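Local coordinates for protein BIFUNCTIONAL PROTEIN Proline utilization A (PutA) (Corynebacterium freiburgense, PDB 5UX5) that probably oxidises proline to glutamate in two steps, joining an FAD-dependent proline dehydrogenase to an NAD-dependent aldehyde dehydrogenase in one chain, at residues N198-D203 with S478-A483; E254-E259 with K283-A288; S703-L708 with N1065-Y1070; W913-S918 with P1043-G1048. All blocks are in the same frame, centred on the assembly; numbering follows the deposited sequence.

Interaction 1 (N198-D203 with S478-A483); sequences NPWDID and STLEWA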
loop_
_atom_site.group_PDB
_atom_site.type_symbol
_atom_site.label_atom_id
_atom_site.label_comp_id
_atom_site.label_asym_id
_atom_site.label_seq_id
_atom_site.Cartn_x
_atom_site.Cartn_y
_atom_site.Cartn_z
ATOM N N ASN A 198 12.399 4.319 -8.010
ATOM C CA ASN A 198 12.531 3.811 -6.648
ATOM C C ASN A 198 12.804 4.925 -5.641
ATOM O O ASN A 198 13.924 5.449 -5.607
ATOM C CB ASN A 198 13.649 2.791 -6.599
ATOM C CG ASN A 198 13.855 2.198 -5.215
ATOM O OD1 ASN A 198 13.142 2.511 -4.237
ATOM N ND2 ASN A 198 14.844 1.303 -5.131
ATOM N N PRO A 199 11.860 5.252 -4.755
ATOM C CA PRO A 199 12.045 6.410 -3.865
ATOM C C PRO A 199 13.143 6.249 -2.842
ATOM O O PRO A 199 13.435 7.227 -2.142
ATOM C CB PRO A 199 10.695 6.535 -3.166
ATOM C CG PRO A 199 10.198 5.119 -3.117
ATOM C CD PRO A 199 10.659 4.469 -4.413
ATOM N N TRP A 200 13.731 5.065 -2.683
ATOM C CA TRP A 200 14.772 4.888 -1.675
ATOM C C TRP A 200 16.179 5.046 -2.226
ATOM O O TRP A 200 17.136 5.058 -1.445
ATOM C CB TRP A 200 14.651 3.510 -1.014
ATOM C CG TRP A 200 13.420 3.401 -0.157
ATOM C CD1 TRP A 200 12.209 2.913 -0.536
ATOM C CD2 TRP A 200 13.284 3.800 1.203
ATOM N NE1 TRP A 200 11.332 2.972 0.499
ATOM C CE2 TRP A 200 11.956 3.520 1.584
ATOM C CE3 TRP A 200 14.153 4.368 2.138
ATOM C CZ2 TRP A 200 11.457 3.808 2.867
ATOM C CZ3 TRP A 200 13.662 4.647 3.415
ATOM C CH2 TRP A 200 12.321 4.364 3.765
ATOM N N ASP A 201 16.331 5.186 -3.536
ATOM C CA ASP A 201 17.641 5.220 -4.171
ATOM C C ASP A 201 17.751 6.520 -4.951
ATOM O O ASP A 201 17.671 6.513 -6.180
ATOM C CB ASP A 201 17.830 4.005 -5.077
ATOM C CG ASP A 201 19.235 3.925 -5.670
ATOM O OD1 ASP A 201 20.162 4.482 -5.039
ATOM O OD2 ASP A 201 19.416 3.307 -6.758
ATOM N N ILE A 202 17.936 7.637 -4.235
ATOM C CA ILE A 202 18.016 8.921 -4.927
ATOM C C ILE A 202 19.307 9.018 -5.735
ATOM O O ILE A 202 19.271 9.450 -6.886
ATOM C CB ILE A 202 17.878 10.103 -3.939
ATOM C CG1 ILE A 202 17.594 11.382 -4.707
ATOM C CG2 ILE A 202 19.124 10.340 -3.145
ATOM C CD1 ILE A 202 17.212 12.530 -3.838
ATOM N N ASP A 203 20.428 8.486 -5.204
ATOM C CA ASP A 203 21.720 8.547 -5.897
ATOM C C ASP A 203 21.660 7.786 -7.211
ATOM O O ASP A 203 22.125 8.272 -8.247
ATOM C CB ASP A 203 22.861 7.956 -5.045
ATOM C CG ASP A 203 23.078 8.660 -3.693
ATOM O OD1 ASP A 203 22.608 9.794 -3.472
ATOM O OD2 ASP A 203 23.768 8.067 -2.839
ATOM N N SER A 478 15.998 13.591 5.134
ATOM C CA SER A 478 16.538 13.005 6.361
ATOM C C SER A 478 16.266 11.506 6.426
ATOM O O SER A 478 17.082 10.758 6.978
ATOM C CB SER A 478 16.009 13.723 7.614
ATOM O OG SER A 478 14.614 13.971 7.598
ATOM N N THR A 479 15.156 11.052 5.829
ATOM C CA THR A 479 14.842 9.625 5.754
ATOM C C THR A 479 15.820 8.896 4.850
ATOM O O THR A 479 16.385 7.863 5.235
ATOM C CB THR A 479 13.426 9.443 5.228
ATOM O OG1 THR A 479 12.531 10.166 6.066
ATOM C CG2 THR A 479 13.028 7.975 5.183
ATOM N N LEU A 480 16.019 9.417 3.629
ATOM C CA LEU A 480 17.007 8.867 2.699
ATOM C C LEU A 480 18.417 8.909 3.271
ATOM O O LEU A 480 19.285 8.166 2.803
ATOM C CB LEU A 480 16.974 9.621 1.363
ATOM C CG LEU A 480 15.613 9.548 0.665
ATOM C CD1 LEU A 480 15.566 10.405 -0.585
ATOM C CD2 LEU A 480 15.266 8.104 0.351
ATOM N N GLU A 481 18.660 9.735 4.289
ATOM C CA GLU A 481 20.000 9.785 4.842
ATOM C C GLU A 481 20.259 8.590 5.753
ATOM O O GLU A 481 21.316 7.952 5.634
ATOM C CB GLU A 481 20.234 11.113 5.569
ATOM C CG GLU A 481 21.539 11.219 6.411
ATOM C CD GLU A 481 22.871 10.863 5.676
ATOM O OE1 GLU A 481 23.876 10.610 6.389
ATOM O OE2 GLU A 481 22.942 10.863 4.421
ATOM N N TRP A 482 19.310 8.254 6.658
ATOM C CA TRP A 482 19.536 7.087 7.510
ATOM C C TRP A 482 19.323 5.776 6.758
ATOM O O TRP A 482 19.879 4.744 7.161
ATOM C CB TRP A 482 18.681 7.132 8.804
ATOM C CG TRP A 482 17.156 7.062 8.701
ATOM C CD1 TRP A 482 16.269 8.051 9.039
ATOM C CD2 TRP A 482 16.355 5.939 8.273
ATOM N NE1 TRP A 482 14.970 7.624 8.841
ATOM C CE2 TRP A 482 14.994 6.333 8.371
ATOM C CE3 TRP A 482 16.652 4.645 7.818
ATOM C CZ2 TRP A 482 13.932 5.476 8.015
ATOM C CZ3 TRP A 482 15.605 3.797 7.465
ATOM C CH2 TRP A 482 14.257 4.219 7.563
ATOM N N ALA A 483 18.587 5.803 5.644
ATOM C CA ALA A 483 18.473 4.613 4.808
ATOM C C ALA A 483 19.829 4.216 4.205
ATOM O O ALA A 483 20.115 3.019 4.038
ATOM C CB ALA A 483 17.422 4.862 3.720
#

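Interaction 2 (E254-E259 with K283-A288); sequences EFLGLE and KRRAAA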
loop_
_atom_site.group_PDB
_atom_site.type_symbol
_atom_site.label_atom_id
_atom_site.label_comp_id
_atom_site.label_asym_id
_atom_site.label_seq_id
_atom_site.Cartn_x
_atom_site.Cartn_y
_atom_site.Cartn_z
ATOM N N GLU A 254 29.828 19.981 -20.595
ATOM C CA GLU A 254 29.115 19.905 -21.857
ATOM C C GLU A 254 27.911 20.844 -21.878
ATOM O O GLU A 254 27.637 21.489 -22.894
ATOM C CB GLU A 254 28.700 18.450 -22.055
ATOM C CG GLU A 254 27.946 18.115 -23.282
ATOM C CD GLU A 254 27.580 16.640 -23.298
ATOM O OE1 GLU A 254 27.579 15.994 -22.213
ATOM O OE2 GLU A 254 27.354 16.113 -24.412
ATOM N N PHE A 255 27.197 20.963 -20.759
ATOM C CA PHE A 255 25.917 21.658 -20.731
ATOM C C PHE A 255 25.975 22.990 -20.016
ATOM O O PHE A 255 24.926 23.581 -19.752
ATOM C CB PHE A 255 24.852 20.777 -20.083
ATOM C CG PHE A 255 24.675 19.449 -20.755
ATOM C CD1 PHE A 255 24.234 19.373 -22.070
ATOM C CD2 PHE A 255 24.944 18.271 -20.070
ATOM C CE1 PHE A 255 24.077 18.140 -22.701
ATOM C CE2 PHE A 255 24.773 17.030 -20.684
ATOM C CZ PHE A 255 24.343 16.968 -22.005
ATOM N N LEU A 256 27.169 23.500 -19.729
ATOM C CA LEU A 256 27.268 24.667 -18.862
ATOM C C LEU A 256 26.590 25.890 -19.470
ATOM O O LEU A 256 26.086 26.744 -18.732
ATOM C CB LEU A 256 28.735 24.980 -18.574
ATOM C CG LEU A 256 28.897 25.927 -17.369
ATOM C CD1 LEU A 256 28.107 25.430 -16.128
ATOM C CD2 LEU A 256 30.346 26.273 -17.024
ATOM N N GLY A 257 26.515 25.974 -20.799
ATOM C CA GLY A 257 25.913 27.148 -21.406
ATOM C C GLY A 257 24.508 26.982 -21.953
ATOM O O GLY A 257 24.051 27.827 -22.729
ATOM N N LEU A 258 23.787 25.949 -21.510
ATOM C CA LEU A 258 22.450 25.651 -22.002
ATOM C C LEU A 258 21.408 26.191 -21.030
ATOM O O LEU A 258 21.386 25.812 -19.851
ATOM C CB LEU A 258 22.257 24.149 -22.185
ATOM C CG LEU A 258 20.895 23.702 -22.720
ATOM C CD1 LEU A 258 20.625 24.346 -24.070
ATOM C CD2 LEU A 258 20.828 22.176 -22.805
ATOM N N GLU A 259 20.534 27.047 -21.537
ATOM C CA GLU A 259 19.397 27.555 -20.781
ATOM C C GLU A 259 18.312 26.484 -20.742
ATOM O O GLU A 259 17.802 26.078 -21.789
ATOM C CB GLU A 259 18.884 28.835 -21.439
ATOM C CG GLU A 259 18.392 29.904 -20.515
ATOM C CD GLU A 259 18.386 31.277 -21.172
ATOM O OE1 GLU A 259 17.308 31.716 -21.631
ATOM O OE2 GLU A 259 19.465 31.909 -21.239
ATOM N N LYS A 283 23.205 31.632 -9.187
ATOM C CA LYS A 283 24.321 32.551 -8.978
ATOM C C LYS A 283 25.653 31.814 -9.058
ATOM O O LYS A 283 26.623 32.306 -9.652
ATOM C CB LYS A 283 24.166 33.256 -7.631
ATOM C CG LYS A 283 22.987 34.208 -7.559
ATOM C CD LYS A 283 22.786 34.694 -6.144
ATOM C CE LYS A 283 21.661 35.706 -6.055
ATOM N NZ LYS A 283 21.515 36.240 -4.663
ATOM N N ARG A 284 25.704 30.622 -8.469
ATOM C CA ARG A 284 26.887 29.786 -8.555
ATOM C C ARG A 284 27.181 29.419 -10.012
ATOM O O ARG A 284 28.344 29.436 -10.445
ATOM C CB ARG A 284 26.665 28.563 -7.656
ATOM C CG ARG A 284 27.789 27.534 -7.525
ATOM C CD ARG A 284 27.224 26.176 -7.001
ATOM N NE ARG A 284 27.785 25.045 -7.744
ATOM C CZ ARG A 284 27.200 23.862 -7.900
ATOM N NH1 ARG A 284 26.010 23.623 -7.364
ATOM N NH2 ARG A 284 27.810 22.917 -8.608
ATOM N N ARG A 285 26.132 29.140 -10.801
ATOM C CA ARG A 285 26.332 28.751 -12.197
ATOM C C ARG A 285 26.851 29.908 -13.018
ATOM O O ARG A 285 27.845 29.769 -13.734
ATOM C CB ARG A 285 25.035 28.236 -12.812
ATOM C CG ARG A 285 25.237 27.389 -14.047
ATOM C CD ARG A 285 23.927 27.130 -14.727
ATOM N NE ARG A 285 23.992 26.078 -15.741
ATOM C CZ ARG A 285 23.238 26.061 -16.834
ATOM N NH1 ARG A 285 23.345 25.060 -17.695
ATOM N NH2 ARG A 285 22.393 27.057 -17.081
ATOM N N ALA A 286 26.183 31.060 -12.930
ATOM C CA ALA A 286 26.638 32.240 -13.658
ATOM C C ALA A 286 28.089 32.538 -13.350
ATOM O O ALA A 286 28.880 32.814 -14.251
ATOM C CB ALA A 286 25.778 33.448 -13.306
ATOM N N ALA A 287 28.459 32.475 -12.077
ATOM C CA ALA A 287 29.847 32.687 -11.709
ATOM C C ALA A 287 30.775 31.717 -12.429
ATOM O O ALA A 287 31.914 32.079 -12.756
ATOM C CB ALA A 287 30.011 32.586 -10.201
ATOM N N ALA A 288 30.338 30.475 -12.667
ATOM C CA ALA A 288 31.201 29.551 -13.409
ATOM C C ALA A 288 31.202 29.804 -14.938
ATOM O O ALA A 288 31.806 29.021 -15.685
ATOM C CB ALA A 288 30.798 28.108 -13.111
#

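Interaction 3 (S703-L708 with N1065-Y1070); sequences SADPDL and NHRFGY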
loop_
_atom_site.group_PDB
_atom_site.type_symbol
_atom_site.label_atom_id
_atom_site.label_comp_id
_atom_site.label_asym_id
_atom_site.label_seq_id
_atom_site.Cartn_x
_atom_site.Cartn_y
_atom_site.Cartn_z
ATOM N N SER A 703 -13.790 -3.917 -17.972
ATOM C CA SER A 703 -14.203 -2.646 -17.380
ATOM C C SER A 703 -13.180 -2.080 -16.392
ATOM O O SER A 703 -13.504 -1.169 -15.633
ATOM C CB SER A 703 -15.563 -2.813 -16.699
ATOM O OG SER A 703 -16.572 -3.111 -17.650
ATOM N N ALA A 704 -11.974 -2.623 -16.353
ATOM C CA ALA A 704 -10.955 -2.183 -15.424
ATOM C C ALA A 704 -10.100 -1.110 -16.050
ATOM O O ALA A 704 -10.038 -0.962 -17.267
ATOM C CB ALA A 704 -10.058 -3.336 -15.002
ATOM N N ASP A 705 -9.474 -0.332 -15.193
ATOM C CA ASP A 705 -8.394 0.534 -15.605
ATOM C C ASP A 705 -7.188 -0.371 -15.800
ATOM O O ASP A 705 -6.617 -0.872 -14.823
ATOM C CB ASP A 705 -8.110 1.620 -14.564
ATOM C CG ASP A 705 -7.038 2.596 -15.017
ATOM O OD1 ASP A 705 -6.022 2.151 -15.597
ATOM O OD2 ASP A 705 -7.193 3.810 -14.765
ATOM N N PRO A 706 -6.772 -0.597 -17.041
ATOM C CA PRO A 706 -5.682 -1.553 -17.270
ATOM C C PRO A 706 -4.401 -1.171 -16.573
ATOM O O PRO A 706 -3.683 -2.051 -16.080
ATOM C CB PRO A 706 -5.542 -1.554 -18.797
ATOM C CG PRO A 706 -6.126 -0.307 -19.221
ATOM C CD PRO A 706 -7.259 -0.023 -18.297
ATOM N N ASP A 707 -4.098 0.123 -16.502
ATOM C CA ASP A 707 -2.827 0.543 -15.917
ATOM C C ASP A 707 -2.822 0.374 -14.407
ATOM O O ASP A 707 -1.899 -0.226 -13.839
ATOM C CB ASP A 707 -2.534 1.969 -16.339
ATOM C CG ASP A 707 -2.421 2.074 -17.830
ATOM O OD1 ASP A 707 -1.553 1.380 -18.419
ATOM O OD2 ASP A 707 -3.248 2.793 -18.427
ATOM N N LEU A 708 -3.865 0.852 -13.742
ATOM C CA LEU A 708 -3.970 0.588 -12.315
ATOM C C LEU A 708 -3.981 -0.915 -12.045
ATOM O O LEU A 708 -3.344 -1.380 -11.094
ATOM C CB LEU A 708 -5.214 1.278 -11.757
ATOM C CG LEU A 708 -5.111 2.795 -11.932
ATOM C CD1 LEU A 708 -6.263 3.553 -11.306
ATOM C CD2 LEU A 708 -3.810 3.250 -11.317
ATOM N N ASN A 1065 -11.983 3.907 -2.995
ATOM C CA ASN A 1065 -13.177 4.745 -3.045
ATOM C C ASN A 1065 -13.120 5.823 -4.110
ATOM O O ASN A 1065 -14.169 6.360 -4.490
ATOM C CB ASN A 1065 -13.382 5.457 -1.710
ATOM C CG ASN A 1065 -14.167 4.646 -0.742
ATOM O OD1 ASN A 1065 -15.023 3.850 -1.127
ATOM N ND2 ASN A 1065 -13.893 4.842 0.539
ATOM N N HIS A 1066 -11.933 6.128 -4.607
ATOM C CA HIS A 1066 -11.694 7.285 -5.445
ATOM C C HIS A 1066 -11.364 6.844 -6.866
ATOM O O HIS A 1066 -10.979 5.697 -7.104
ATOM C CB HIS A 1066 -10.565 8.124 -4.834
ATOM C CG HIS A 1066 -9.277 7.375 -4.689
ATOM N ND1 HIS A 1066 -8.323 7.325 -5.686
ATOM C CD2 HIS A 1066 -8.803 6.607 -3.679
ATOM C CE1 HIS A 1066 -7.310 6.574 -5.288
ATOM N NE2 HIS A 1066 -7.575 6.123 -4.075
ATOM N N ARG A 1067 -11.551 7.762 -7.819
ATOM C CA ARG A 1067 -11.114 7.601 -9.214
ATOM C C ARG A 1067 -10.043 8.655 -9.482
ATOM O O ARG A 1067 -10.359 9.795 -9.838
ATOM C CB ARG A 1067 -12.287 7.731 -10.208
ATOM C CG ARG A 1067 -11.883 7.658 -11.697
ATOM C CD ARG A 1067 -11.967 6.221 -12.250
ATOM N NE ARG A 1067 -11.236 6.040 -13.509
ATOM C CZ ARG A 1067 -10.071 5.408 -13.627
ATOM N NH1 ARG A 1067 -9.483 4.877 -12.555
ATOM N NH2 ARG A 1067 -9.505 5.307 -14.821
ATOM N N PHE A 1068 -8.774 8.270 -9.310
ATOM C CA PHE A 1068 -7.666 9.221 -9.384
ATOM C C PHE A 1068 -7.878 10.379 -8.422
ATOM O O PHE A 1068 -7.639 11.537 -8.762
ATOM C CB PHE A 1068 -7.485 9.747 -10.804
ATOM C CG PHE A 1068 -6.881 8.757 -11.730
ATOM C CD1 PHE A 1068 -5.593 8.294 -11.509
ATOM C CD2 PHE A 1068 -7.616 8.242 -12.788
ATOM C CE1 PHE A 1068 -5.029 7.366 -12.352
ATOM C CE2 PHE A 1068 -7.057 7.307 -13.641
ATOM C CZ PHE A 1068 -5.759 6.863 -13.421
ATOM N N GLY A 1069 -8.372 10.061 -7.220
ATOM C CA GLY A 1069 -8.537 11.025 -6.160
ATOM C C GLY A 1069 -9.944 11.566 -5.982
ATOM O O GLY A 1069 -10.263 12.059 -4.897
ATOM N N TYR A 1070 -10.791 11.495 -7.002
ATOM C CA TYR A 1070 -12.118 12.091 -6.915
ATOM C C TYR A 1070 -13.079 11.136 -6.207
ATOM O O TYR A 1070 -13.174 9.961 -6.577
ATOM C CB TYR A 1070 -12.607 12.449 -8.319
ATOM C CG TYR A 1070 -14.074 12.801 -8.454
ATOM C CD1 TYR A 1070 -14.551 14.068 -8.112
ATOM C CD2 TYR A 1070 -14.981 11.873 -8.966
ATOM C CE1 TYR A 1070 -15.902 14.387 -8.253
ATOM C CE2 TYR A 1070 -16.325 12.181 -9.113
ATOM C CZ TYR A 1070 -16.787 13.435 -8.756
ATOM O OH TYR A 1070 -18.132 13.727 -8.906
#

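Interaction 4 (W913-S918 with P1043-G1048); sequences WEDIES and PVLADG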
loop_
_atom_site.group_PDB
_atom_site.type_symbol
_atom_site.label_atom_id
_atom_site.label_comp_id
_atom_site.label_asym_id
_atom_site.label_seq_id
_atom_site.Cartn_x
_atom_site.Cartn_y
_atom_site.Cartn_z
ATOM N N TRP A 913 -14.032 -19.483 27.350
ATOM C CA TRP A 913 -15.158 -18.675 27.801
ATOM C C TRP A 913 -16.199 -19.540 28.502
ATOM O O TRP A 913 -16.399 -20.710 28.156
ATOM C CB TRP A 913 -15.821 -17.931 26.632
ATOM C CG TRP A 913 -14.977 -16.840 26.045
ATOM C CD1 TRP A 913 -13.971 -16.984 25.147
ATOM C CD2 TRP A 913 -15.054 -15.434 26.335
ATOM N NE1 TRP A 913 -13.415 -15.760 24.843
ATOM C CE2 TRP A 913 -14.058 -14.792 25.562
ATOM C CE3 TRP A 913 -15.858 -14.659 27.181
ATOM C CZ2 TRP A 913 -13.840 -13.414 25.616
ATOM C CZ3 TRP A 913 -15.653 -13.289 27.220
ATOM C CH2 TRP A 913 -14.654 -12.681 26.445
ATOM N N GLU A 914 -16.877 -18.941 29.482
ATOM C CA GLU A 914 -17.944 -19.614 30.206
ATOM C C GLU A 914 -19.137 -18.688 30.366
ATOM O O GLU A 914 -18.973 -17.481 30.540
ATOM C CB GLU A 914 -17.477 -20.073 31.589
ATOM C CG GLU A 914 -17.090 -18.943 32.553
ATOM C CD GLU A 914 -16.610 -19.456 33.915
ATOM O OE1 GLU A 914 -17.098 -20.508 34.385
ATOM O OE2 GLU A 914 -15.728 -18.817 34.517
ATOM N N ASP A 915 -20.340 -19.253 30.317
ATOM C CA ASP A 915 -21.521 -18.468 30.668
ATOM C C ASP A 915 -21.443 -17.994 32.126
ATOM O O ASP A 915 -20.910 -18.686 32.999
ATOM C CB ASP A 915 -22.791 -19.298 30.441
ATOM C CG ASP A 915 -23.212 -19.364 28.984
ATOM O OD1 ASP A 915 -23.166 -18.333 28.297
ATOM O OD2 ASP A 915 -23.589 -20.451 28.508
ATOM N N ILE A 916 -21.943 -16.783 32.383
ATOM C CA ILE A 916 -22.128 -16.281 33.742
ATOM C C ILE A 916 -23.598 -15.935 33.954
ATOM O O ILE A 916 -24.394 -15.891 33.019
ATOM C CB ILE A 916 -21.238 -15.063 34.073
ATOM C CG1 ILE A 916 -21.552 -13.854 33.198
ATOM C CG2 ILE A 916 -19.763 -15.417 34.035
ATOM C CD1 ILE A 916 -20.553 -12.698 33.434
ATOM N N GLU A 917 -23.962 -15.736 35.218
ATOM C CA GLU A 917 -25.306 -15.279 35.549
ATOM C C GLU A 917 -25.408 -13.789 35.273
ATOM O O GLU A 917 -24.536 -13.005 35.673
ATOM C CB GLU A 917 -25.633 -15.582 36.996
ATOM C CG GLU A 917 -25.411 -17.031 37.351
ATOM C CD GLU A 917 -26.232 -17.453 38.548
ATOM O OE1 GLU A 917 -26.538 -18.667 38.653
ATOM O OE2 GLU A 917 -26.583 -16.565 39.369
ATOM N N SER A 918 -26.445 -13.406 34.542
ATOM C CA SER A 918 -26.629 -12.008 34.200
ATOM C C SER A 918 -28.092 -11.796 33.880
ATOM O O SER A 918 -28.824 -12.742 33.587
ATOM C CB SER A 918 -25.756 -11.603 33.010
ATOM O OG SER A 918 -26.155 -12.312 31.844
ATOM N N PRO A 1043 -17.603 -26.230 26.299
ATOM C CA PRO A 1043 -19.045 -26.237 26.604
ATOM C C PRO A 1043 -19.817 -25.346 25.647
ATOM O O PRO A 1043 -19.317 -24.330 25.160
ATOM C CB PRO A 1043 -19.129 -25.699 28.039
ATOM C CG PRO A 1043 -17.755 -25.172 28.377
ATOM C CD PRO A 1043 -16.840 -25.354 27.194
ATOM N N VAL A 1044 -21.047 -25.749 25.365
ATOM C CA VAL A 1044 -21.939 -24.942 24.545
ATOM C C VAL A 1044 -22.387 -23.736 25.353
ATOM O O VAL A 1044 -22.979 -23.880 26.429
ATOM C CB VAL A 1044 -23.137 -25.769 24.067
ATOM C CG1 VAL A 1044 -24.014 -24.935 23.191
ATOM C CG2 VAL A 1044 -22.644 -26.977 23.298
ATOM N N LEU A 1045 -22.120 -22.541 24.835
ATOM C CA LEU A 1045 -22.415 -21.317 25.570
ATOM C C LEU A 1045 -23.767 -20.752 25.179
ATOM O O LEU A 1045 -24.142 -20.730 24.000
ATOM C CB LEU A 1045 -21.358 -20.247 25.346
ATOM C CG LEU A 1045 -19.969 -20.684 25.747
ATOM C CD1 LEU A 1045 -19.010 -19.493 25.659
ATOM C CD2 LEU A 1045 -19.970 -21.315 27.108
ATOM N N ALA A 1046 -24.494 -20.292 26.195
ATOM C CA ALA A 1046 -25.698 -19.525 25.936
ATOM C C ALA A 1046 -25.352 -18.230 25.228
ATOM O O ALA A 1046 -26.091 -17.788 24.346
ATOM C CB ALA A 1046 -26.438 -19.257 27.246
ATOM N N ASP A 1047 -24.224 -17.613 25.601
ATOM C CA ASP A 1047 -23.841 -16.310 25.068
ATOM C C ASP A 1047 -23.471 -16.442 23.603
ATOM O O ASP A 1047 -22.352 -16.850 23.273
ATOM C CB ASP A 1047 -22.668 -15.714 25.843
ATOM C CG ASP A 1047 -22.564 -14.172 25.654
ATOM O OD1 ASP A 1047 -23.321 -13.614 24.829
ATOM O OD2 ASP A 1047 -21.721 -13.523 26.308
ATOM N N GLY A 1048 -24.370 -16.002 22.719
ATOM C CA GLY A 1048 -24.077 -16.031 21.299
ATOM C C GLY A 1048 -22.916 -15.145 20.889
ATOM O O GLY A 1048 -22.273 -15.414 19.857
#

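Interaction 1 (N198-D203 with S478-A483)
Apolar packing carries this contact, and Trp200 and Leu480 supply most of its surface. The indole of Trp200 reaches helix 477-484 with its six-membered ring: Ala483 CB sits at the ring edge, 3.7 Å from CE3, while Thr479 CG2 approaches CZ3 obliquely at 3.8 Å. Trp482 meets the same corner, its CH2 lying 4.2 Å from Trp200 CZ3. The small Ala483 lets the broad indole come close to the helix, and Thr479 turns its methyl to the ring, while its hydroxyl is bonded to the carbonyl of Asp473. Leu480 inserts its forked end beside the loop. Its CD2 rests 3.8 Å from Trp200 CA, close to the carbonyl of Pro199, and its CD1 packs on Ile202 CB at 4.1 Å.

The bonds that shape the loop lie within 198-203, which leads into helix 202-221 of the proline dehydrogenase barrel. Asn198 makes an Asx turn, its OD1 accepting from Trp200 N at 3.0 Å along a nearly straight N-H (170°), with the donor well above the carbonyl plane. A type I turn covers the same residues, and Asp201 caps the helix through Gly204 N. The turn sets the backbone of Trp200, and CG, anti to the carbonyl carbon (chi1 -69°), carries the indole toward 478-483. Ile550 and Ala551 of helix 550-574 also touch Trp200.

Interaction 2 (E254-E259 with K283-A288)
Arg285 reaches across from its helix and grips the carbonyl oxygen of Leu258 with both terminal nitrogens, NH1 at 3.0 Å and NH2 at 3.2 Å from Leu258 O. The grip is end-on: the oxygen lies almost exactly in the guanidinium plane, although both nitrogens come from one face of the carbonyl plane. The NH1 bond is the straighter, with an N-H...O angle of 155° against 143° for NH2. Above the guanidinium, toward its rim, lies Leu256 O, close to NH1 but badly angled for a bond. Leu256 also runs alongside the arginine in the opposite direction, its CD1 lying 4.1 Å from Arg285 CG, and its other methyl, CD2, meets Ala288 CB at 4.3 Å just past the helix end.

All this lies in the TIM barrel of the proline dehydrogenase, where 254-259 links helix 239-251 to strand 260-265, and the next helix, 271-287, ends within 283-288. The contact therefore sits at the N-terminal end of the strand, away from the end where barrel active sites open. An arginine suits the place, since its long chain, with CG anti to the backbone N (chi1 -160°), brings several N-H groups to backbone carbonyls. Leu250 O takes NE and Ala291 O takes a bond from NH2. Farther out, the type I turn Phe255-Leu258 fixes the loop, and Ala291 pairs through its backbone with Leu256.

Interaction 3 (S703-L708 with N1065-Y1070)
Asp705 OD2 is gripped by both terminal nitrogens of Arg1067. NH2 makes the strong bond of this salt bridge, 2.8 Å from Asp705 OD2 and nearly straight at 167°, whereas NH1 adds only a weak one at 3.4 Å to the same oxygen. OD2 lies in the guanidinium plane, and NH2 meets it on the anti side, somewhat tilted out of the carboxylate plane, the two flat groups standing 75° apart. The aspartate points across because its CG is anti to the backbone N (chi1 -176°), and its second oxygen serves the start of its own helix: Asp705 OD1 accepts from Leu708 N at 3.1 Å, and more weakly from Asp707 N.

Apolar atoms flank the ion pair. Leu708 CD1 lies at the guanidinium edge, 3.7 Å from Arg1067 NH1, and also packs on Phe1068 CZ at 4.0 Å. Phe1068 sets its CE2 over one guanidinium face, toward the rim, and Arg417 of the proline dehydrogenase region makes a cation-pi contact with its ring.

Residues 1067-1070 form a type I' turn, in which Gly1069 accepts backbone angles that would jam a side chain against the preceding carbonyl. Gly1069 N is tied to His1066 ND1 at 3.1 Å. On the other side of the contact, Asp705 is a classic helix N-cap, here opening helix 706-718 of the aldehyde dehydrogenase and doubling as the salt-bridge anchor for the C-terminal tail.

Interaction 4 (W913-S918 with P1043-G1048)
From the end of strand 911-915, Asp915 extends its carboxylate to the backbone of Ala1046 and Asp1047. Beyond CB, its CG stands anti to the carbonyl carbon (chi1 -79°), which carries the two oxygens over the loop. OD1 accepts from Asp1047 N at 3.0 Å, using its syn lone pair, with an N-H...O angle of 146°. OD2 is aimed at Ala1046 N, a well-directed hydrogen bond whose modelled length is doubtfully short; the same oxygen lies near Ala1046 CB. Aspartate suits this place: its short arm offers two acceptors to two successive N-H groups.

The strand is antiparallel to 580-591 in the aldehyde dehydrogenase part, while 1043-1048 follows strand 1038-1040, which runs parallel to 1015-1018, in the C-terminal region. Asp1047 in turn is the N-cap of helix 1048-1051, its OD1 accepting from Arg1049 N and its OD2 bonded to Ser580 OG, which ties the loop to strand 580-591 as well.

Leu1045 supplies the apolar side. Its CD1 packs on Trp913 CB at 3.7 Å, and its CD2 lies 4.1 Å from Glu914 CA. The Trp913 indole is turned to other partners, bonding through NE1 to Ala908 O and making a cation-pi contact with Arg1050.

From the N terminus, 198-203 opens the first loop, which runs until 478-483 closes interaction 1 and joins the start of helix 202-221 of the proline dehydrogenase barrel to helix 477-484. Nested inside is interaction 2, a short closure between the loop before strand 260-265 and the end of helix 271-287 in the same barrel, its centre about 28 Å from that of interaction 1. Once that loop is shut, 703-708 opens interaction 3, which closes only at the C-terminal tail. Interaction 4 is nested within it and joins the strand 911-915 to the C-terminal region. Interactions 2 and 4 lie on opposite sides of the chain's centre, about 81 Å apart between centres, and no contact crosses another.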